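Peptide ABC transporter, peptide-binding protein (Thermus thermophilus, PDB 2D5W) binds oligopeptides, a pentapeptide in this crystal, and probably serves as the solute-binding component of an ABC-type peptide importer. Local coordinates at residues A[273-278]-A[553-558]; A[297-302]-A[549-554]. All coordinates share one frame; numbering follows the deposited sequence.

The two contacts lie side by side, their centres about 10 Å apart, and both end on the long strand 544-557, sharing P553 and Y554. Along the chain the loop 273-278 comes first, strand 293-308 follows, and strand 544-557 returns some 235 residues later to meet both. Contact 2 is the antiparallel pairing of the two strands within a mixed sheet; contact 1 lays the loop and the start of helix 277-280 against the later strand. The F277 ring bridges them, its CE1 lying 3.5 Å from CD1 of F297. V273 of contact 1 and I302 and N552 of contact 2 approach the bound peptide, which places both beside the binding site.

Contact 1. Residues A[273-278]-A[553-558]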
loop_
_atom_site.group_PDB
_atom_site.type_symbol
_atom_site.label_atom_id
_atom_site.label_comp_id
_atom_site.label_asym_id
_atom_site.label_seq_id
_atom_site.Cartn_x
_atom_site.Cartn_y
_atom_site.Cartn_z
ATOM N N VAL A 273 7.783 5.007 -5.977
ATOM C CA VAL A 273 6.641 5.399 -6.804
ATOM C C VAL A 273 7.147 6.486 -7.750
ATOM O O VAL A 273 6.976 7.686 -7.512
ATOM C CB VAL A 273 5.470 5.941 -5.952
ATOM C CG1 VAL A 273 4.264 6.202 -6.840
ATOM C CG2 VAL A 273 5.114 4.941 -4.862
ATOM N N SER A 274 7.780 6.050 -8.831
ATOM C CA SER A 274 8.358 6.977 -9.789
ATOM C C SER A 274 8.263 6.469 -11.221
ATOM O O SER A 274 7.214 6.584 -11.850
ATOM C CB SER A 274 9.819 7.263 -9.408
ATOM O OG SER A 274 10.572 6.068 -9.278
ATOM N N LEU A 275 9.358 5.907 -11.723
ATOM C CA LEU A 275 9.429 5.389 -13.084
ATOM C C LEU A 275 8.962 3.948 -13.163
ATOM O O LEU A 275 9.051 3.200 -12.190
ATOM C CB LEU A 275 10.870 5.465 -13.592
ATOM C CG LEU A 275 11.565 6.824 -13.501
ATOM C CD1 LEU A 275 13.017 6.686 -13.950
ATOM C CD2 LEU A 275 10.825 7.840 -14.357
ATOM N N THR A 276 8.471 3.553 -14.330
ATOM C CA THR A 276 8.028 2.182 -14.506
ATOM C C THR A 276 9.186 1.350 -15.064
ATOM O O THR A 276 10.188 1.894 -15.529
ATOM C CB THR A 276 6.771 2.112 -15.404
ATOM O OG1 THR A 276 7.008 2.791 -16.641
ATOM C CG2 THR A 276 5.597 2.783 -14.698
ATOM N N PHE A 277 9.050 0.033 -14.991
ATOM C CA PHE A 277 10.092 -0.899 -15.420
ATOM C C PHE A 277 10.698 -0.604 -16.791
ATOM O O PHE A 277 11.924 -0.571 -16.948
ATOM C CB PHE A 277 9.523 -2.318 -15.398
ATOM C CG PHE A 277 10.560 -3.401 -15.497
ATOM C CD1 PHE A 277 11.172 -3.907 -14.354
ATOM C CD2 PHE A 277 10.907 -3.935 -16.732
ATOM C CE1 PHE A 277 12.113 -4.932 -14.442
ATOM C CE2 PHE A 277 11.846 -4.960 -16.830
ATOM C CZ PHE A 277 12.450 -5.459 -15.682
ATOM N N ASP A 278 9.837 -0.401 -17.780
ATOM C CA ASP A 278 10.269 -0.110 -19.140
ATOM C C ASP A 278 11.112 1.159 -19.211
ATOM O O ASP A 278 12.075 1.238 -19.975
ATOM C CB ASP A 278 9.048 0.025 -20.057
ATOM C CG ASP A 278 8.035 1.037 -19.543
ATOM O OD1 ASP A 278 7.703 1.982 -20.290
ATOM O OD2 ASP A 278 7.565 0.885 -18.395
ATOM N N PRO A 553 12.270 0.094 -10.342
ATOM C CA PRO A 553 13.568 0.548 -10.837
ATOM C C PRO A 553 13.984 1.745 -9.981
ATOM O O PRO A 553 13.152 2.589 -9.635
ATOM C CB PRO A 553 13.268 0.946 -12.276
ATOM C CG PRO A 553 11.876 1.487 -12.179
ATOM C CD PRO A 553 11.179 0.520 -11.239
ATOM N N TYR A 554 15.257 1.799 -9.608
ATOM C CA TYR A 554 15.778 2.909 -8.822
ATOM C C TYR A 554 16.958 3.533 -9.542
ATOM O O TYR A 554 17.839 2.823 -10.030
ATOM C CB TYR A 554 16.220 2.445 -7.432
ATOM C CG TYR A 554 15.073 2.045 -6.540
ATOM C CD1 TYR A 554 14.759 0.706 -6.332
ATOM C CD2 TYR A 554 14.277 3.014 -5.930
ATOM C CE1 TYR A 554 13.680 0.339 -5.537
ATOM C CE2 TYR A 554 13.197 2.658 -5.139
ATOM C CZ TYR A 554 12.905 1.323 -4.947
ATOM O OH TYR A 554 11.831 0.970 -4.164
ATOM N N VAL A 555 16.957 4.858 -9.633
ATOM C CA VAL A 555 18.044 5.595 -10.267
ATOM C C VAL A 555 18.662 6.382 -9.124
ATOM O O VAL A 555 17.994 7.200 -8.488
ATOM C CB VAL A 555 17.522 6.542 -11.361
ATOM C CG1 VAL A 555 18.693 7.235 -12.054
ATOM C CG2 VAL A 555 16.708 5.748 -12.375
ATOM N N VAL A 556 19.941 6.129 -8.866
ATOM C CA VAL A 556 20.629 6.746 -7.741
ATOM C C VAL A 556 21.925 7.429 -8.150
ATOM O O VAL A 556 22.789 6.814 -8.775
ATOM C CB VAL A 556 20.931 5.667 -6.674
ATOM C CG1 VAL A 556 21.565 6.294 -5.445
ATOM C CG2 VAL A 556 19.649 4.929 -6.305
ATOM N N ARG A 557 22.070 8.698 -7.786
ATOM C CA ARG A 557 23.274 9.438 -8.136
ATOM C C ARG A 557 24.502 8.831 -7.479
ATOM O O ARG A 557 24.468 8.432 -6.312
ATOM C CB ARG A 557 23.164 10.902 -7.708
ATOM C CG ARG A 557 24.267 11.776 -8.303
ATOM C CD ARG A 557 24.350 13.143 -7.651
ATOM N NE ARG A 557 23.087 13.877 -7.693
ATOM C CZ ARG A 557 22.566 14.435 -8.783
ATOM N NH1 ARG A 557 23.192 14.354 -9.951
ATOM N NH2 ARG A 557 21.419 15.091 -8.700
ATOM N N LYS A 558 25.594 8.764 -8.230
ATOM C CA LYS A 558 26.823 8.222 -7.680
ATOM C C LYS A 558 27.252 9.097 -6.513
ATOM O O LYS A 558 27.117 10.320 -6.556
ATOM C CB LYS A 558 27.901 8.159 -8.764
ATOM C CG LYS A 558 27.575 7.113 -9.824
ATOM C CD LYS A 558 28.617 7.020 -10.915
ATOM C CE LYS A 558 28.265 5.907 -11.892
ATOM N NZ LYS A 558 28.307 4.550 -11.268
HETATM O O HOH W 1 12.855 5.042 -10.600
#
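P553 presses the CG corner of its ring against the backbone of 275-277, where L275 O lies 3.3 Å from CG and T276 O 3.8 Å from the same atom. These are van der Waals contacts, and no direct hydrogen bond joins the segments. Beyond the ring, CD1 of L275 meets CG2 of V555 at 4.1 Å. The V555 methyl is placed there by a chi1 of -177°, which sets CG2 beside the backbone N and opposite the carbonyl carbon. A water bridges the gap between S274 and the strand, donating to S274 OG at 2.8 Å and to P553 O at 2.7 Å; S274 OG is also hydrogen-bonded to S271 O. The contact thus brings the connection from strand 269-270 to helix 277-280 against strand 544-557, a join between elements of two different sheets of this periplasmic-binding-protein fold. Helix 255-264 packs on the apolar part, with L258 and L259 touching L275 and V262 touching V555. Farther out, T276 OG1 donates to OD2 of D278 at 2.6 Å, meeting the carboxylate on its syn side but 30° out of its plane. The T276 N-H is bound to Q279 OE1.

Contact 2. Residues A[297-302]-A[549-554]; sequences FVPGAI and FRANPY
I302 packs across R550 at about a right angle, its CG2 3.8 Å from R550 CB and over one face of the guanidinium, whose NH2 is salt-bridged to E304. Its other branch, with CG1 beside the backbone N (chi1 -51°), carries CD1 tightly against the N552 amide, 3.3 Å from ND2. With an alanine in place of I302, the N552 amide would probably lose its close neighbour and the R550 chain its apolar cover. The backbones are closely joined: V298 and N552 form an antiparallel hydrogen-bonded pair, V298 N donating to N552 O at 2.8 Å and N552 N to V298 O. Past the inverse gamma turn centred on A301, R550 N reaches I302 O at 2.9 Å. On the V298 face, CG2 of V298 meets the Y554 ring at its edge, 3.8 Å from CD1. On the opposite face F297 CE1 packs closely, 3.7 Å from P553 CB, but partly exposed P299 sits more loosely, its CG 4.5 Å from A551 CB. N552 OD1 makes a weak hydrogen bond to a basic side chain of the peptide. I302 also packs on a basic peptide side chain, so this antiparallel strand pair borders the ligand site of a family 5 solute-binding protein.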
loop_
_atom_site.group_PDB
_atom_site.type_symbol
_atom_site.label_atom_id
_atom_site.label_comp_id
_atom_site.label_asym_id
_atom_site.label_seq_id
_atom_site.Cartn_x
_atom_site.Cartn_y
_atom_site.Cartn_z
ATOM N N PHE A 297 17.090 -2.656 -10.228
ATOM C CA PHE A 297 15.735 -3.189 -10.321
ATOM C C PHE A 297 15.551 -4.088 -9.108
ATOM O O PHE A 297 16.264 -5.079 -8.946
ATOM C CB PHE A 297 15.560 -3.981 -11.616
ATOM C CG PHE A 297 15.592 -3.126 -12.848
ATOM C CD1 PHE A 297 14.422 -2.591 -13.372
ATOM C CD2 PHE A 297 16.800 -2.833 -13.470
ATOM C CE1 PHE A 297 14.453 -1.775 -14.500
ATOM C CE2 PHE A 297 16.844 -2.016 -14.600
ATOM C CZ PHE A 297 15.668 -1.488 -15.115
ATOM N N VAL A 298 14.598 -3.736 -8.252
ATOM C CA VAL A 298 14.362 -4.492 -7.032
ATOM C C VAL A 298 13.019 -5.204 -7.017
ATOM O O VAL A 298 11.970 -4.569 -7.046
ATOM C CB VAL A 298 14.437 -3.564 -5.796
ATOM C CG1 VAL A 298 14.210 -4.363 -4.519
ATOM C CG2 VAL A 298 15.789 -2.866 -5.755
ATOM N N PRO A 299 13.038 -6.545 -6.986
ATOM C CA PRO A 299 11.776 -7.285 -6.961
ATOM C C PRO A 299 11.079 -7.074 -5.621
ATOM O O PRO A 299 11.729 -6.894 -4.595
ATOM C CB PRO A 299 12.222 -8.731 -7.158
ATOM C CG PRO A 299 13.439 -8.585 -8.010
ATOM C CD PRO A 299 14.156 -7.441 -7.330
ATOM N N GLY A 300 9.754 -7.081 -5.644
ATOM C CA GLY A 300 8.998 -6.897 -4.422
ATOM C C GLY A 300 7.618 -7.491 -4.590
ATOM O O GLY A 300 7.316 -8.084 -5.624
ATOM N N ALA A 301 6.779 -7.347 -3.575
ATOM C CA ALA A 301 5.421 -7.863 -3.641
ATOM C C ALA A 301 4.578 -6.720 -4.190
ATOM O O ALA A 301 3.859 -6.046 -3.456
ATOM C CB ALA A 301 4.950 -8.270 -2.252
ATOM N N ILE A 302 4.690 -6.515 -5.498
ATOM C CA ILE A 302 3.994 -5.446 -6.203
ATOM C C ILE A 302 3.144 -6.120 -7.271
ATOM O O ILE A 302 3.655 -6.614 -8.279
ATOM C CB ILE A 302 5.012 -4.493 -6.849
ATOM C CG1 ILE A 302 6.045 -4.062 -5.800
ATOM C CG2 ILE A 302 4.296 -3.272 -7.413
ATOM C CD1 ILE A 302 7.322 -3.495 -6.385
ATOM N N PHE A 549 3.574 -9.175 -12.041
ATOM C CA PHE A 549 4.314 -8.858 -10.822
ATOM C C PHE A 549 5.435 -7.903 -11.214
ATOM O O PHE A 549 6.150 -8.133 -12.188
ATOM C CB PHE A 549 4.894 -10.125 -10.189
ATOM C CG PHE A 549 3.849 -11.090 -9.695
ATOM C CD1 PHE A 549 2.948 -10.713 -8.706
ATOM C CD2 PHE A 549 3.783 -12.380 -10.207
ATOM C CE1 PHE A 549 1.990 -11.615 -8.235
ATOM C CE2 PHE A 549 2.833 -13.285 -9.741
ATOM C CZ PHE A 549 1.939 -12.902 -8.755
ATOM N N ARG A 550 5.590 -6.839 -10.438
ATOM C CA ARG A 550 6.574 -5.805 -10.729
ATOM C C ARG A 550 7.836 -5.779 -9.890
ATOM O O ARG A 550 7.895 -6.335 -8.795
ATOM C CB ARG A 550 5.902 -4.434 -10.611
ATOM C CG ARG A 550 4.824 -4.200 -11.644
ATOM C CD ARG A 550 3.969 -2.986 -11.328
ATOM N NE ARG A 550 4.754 -1.766 -11.165
ATOM C CZ ARG A 550 4.216 -0.568 -10.980
ATOM N NH1 ARG A 550 4.993 0.499 -10.839
ATOM N NH2 ARG A 550 2.895 -0.437 -10.937
ATOM N N ALA A 551 8.844 -5.117 -10.446
ATOM C CA ALA A 551 10.124 -4.884 -9.788
ATOM C C ALA A 551 10.284 -3.371 -9.923
ATOM O O ALA A 551 10.015 -2.809 -10.990
ATOM C CB ALA A 551 11.254 -5.603 -10.512
ATOM N N ASN A 552 10.694 -2.708 -8.848
ATOM C CA ASN A 552 10.863 -1.259 -8.876
ATOM C C ASN A 552 12.233 -0.834 -9.376
ATOM O O ASN A 552 13.257 -1.338 -8.914
ATOM C CB ASN A 552 10.691 -0.642 -7.481
ATOM C CG ASN A 552 9.268 -0.719 -6.962
ATOM O OD1 ASN A 552 8.307 -0.596 -7.718
ATOM N ND2 ASN A 552 9.130 -0.894 -5.652
ATOM N N PRO A 553 12.270 0.094 -10.342
ATOM C CA PRO A 553 13.568 0.548 -10.837
ATOM C C PRO A 553 13.984 1.745 -9.981
ATOM O O PRO A 553 13.152 2.589 -9.635
ATOM C CB PRO A 553 13.268 0.946 -12.276
ATOM C CG PRO A 553 11.876 1.487 -12.179
ATOM C CD PRO A 553 11.179 0.520 -11.239
ATOM N N TYR A 554 15.257 1.799 -9.608
ATOM C CA TYR A 554 15.778 2.909 -8.822
ATOM C C TYR A 554 16.958 3.533 -9.542
ATOM O O TYR A 554 17.839 2.823 -10.030
ATOM C CB TYR A 554 16.220 2.445 -7.432
ATOM C CG TYR A 554 15.073 2.045 -6.540
ATOM C CD1 TYR A 554 14.759 0.706 -6.332
ATOM C CD2 TYR A 554 14.277 3.014 -5.930
ATOM C CE1 TYR A 554 13.680 0.339 -5.537
ATOM C CE2 TYR A 554 13.197 2.658 -5.139
ATOM C CZ TYR A 554 12.905 1.323 -4.947
ATOM O OH TYR A 554 11.831 0.970 -4.164
#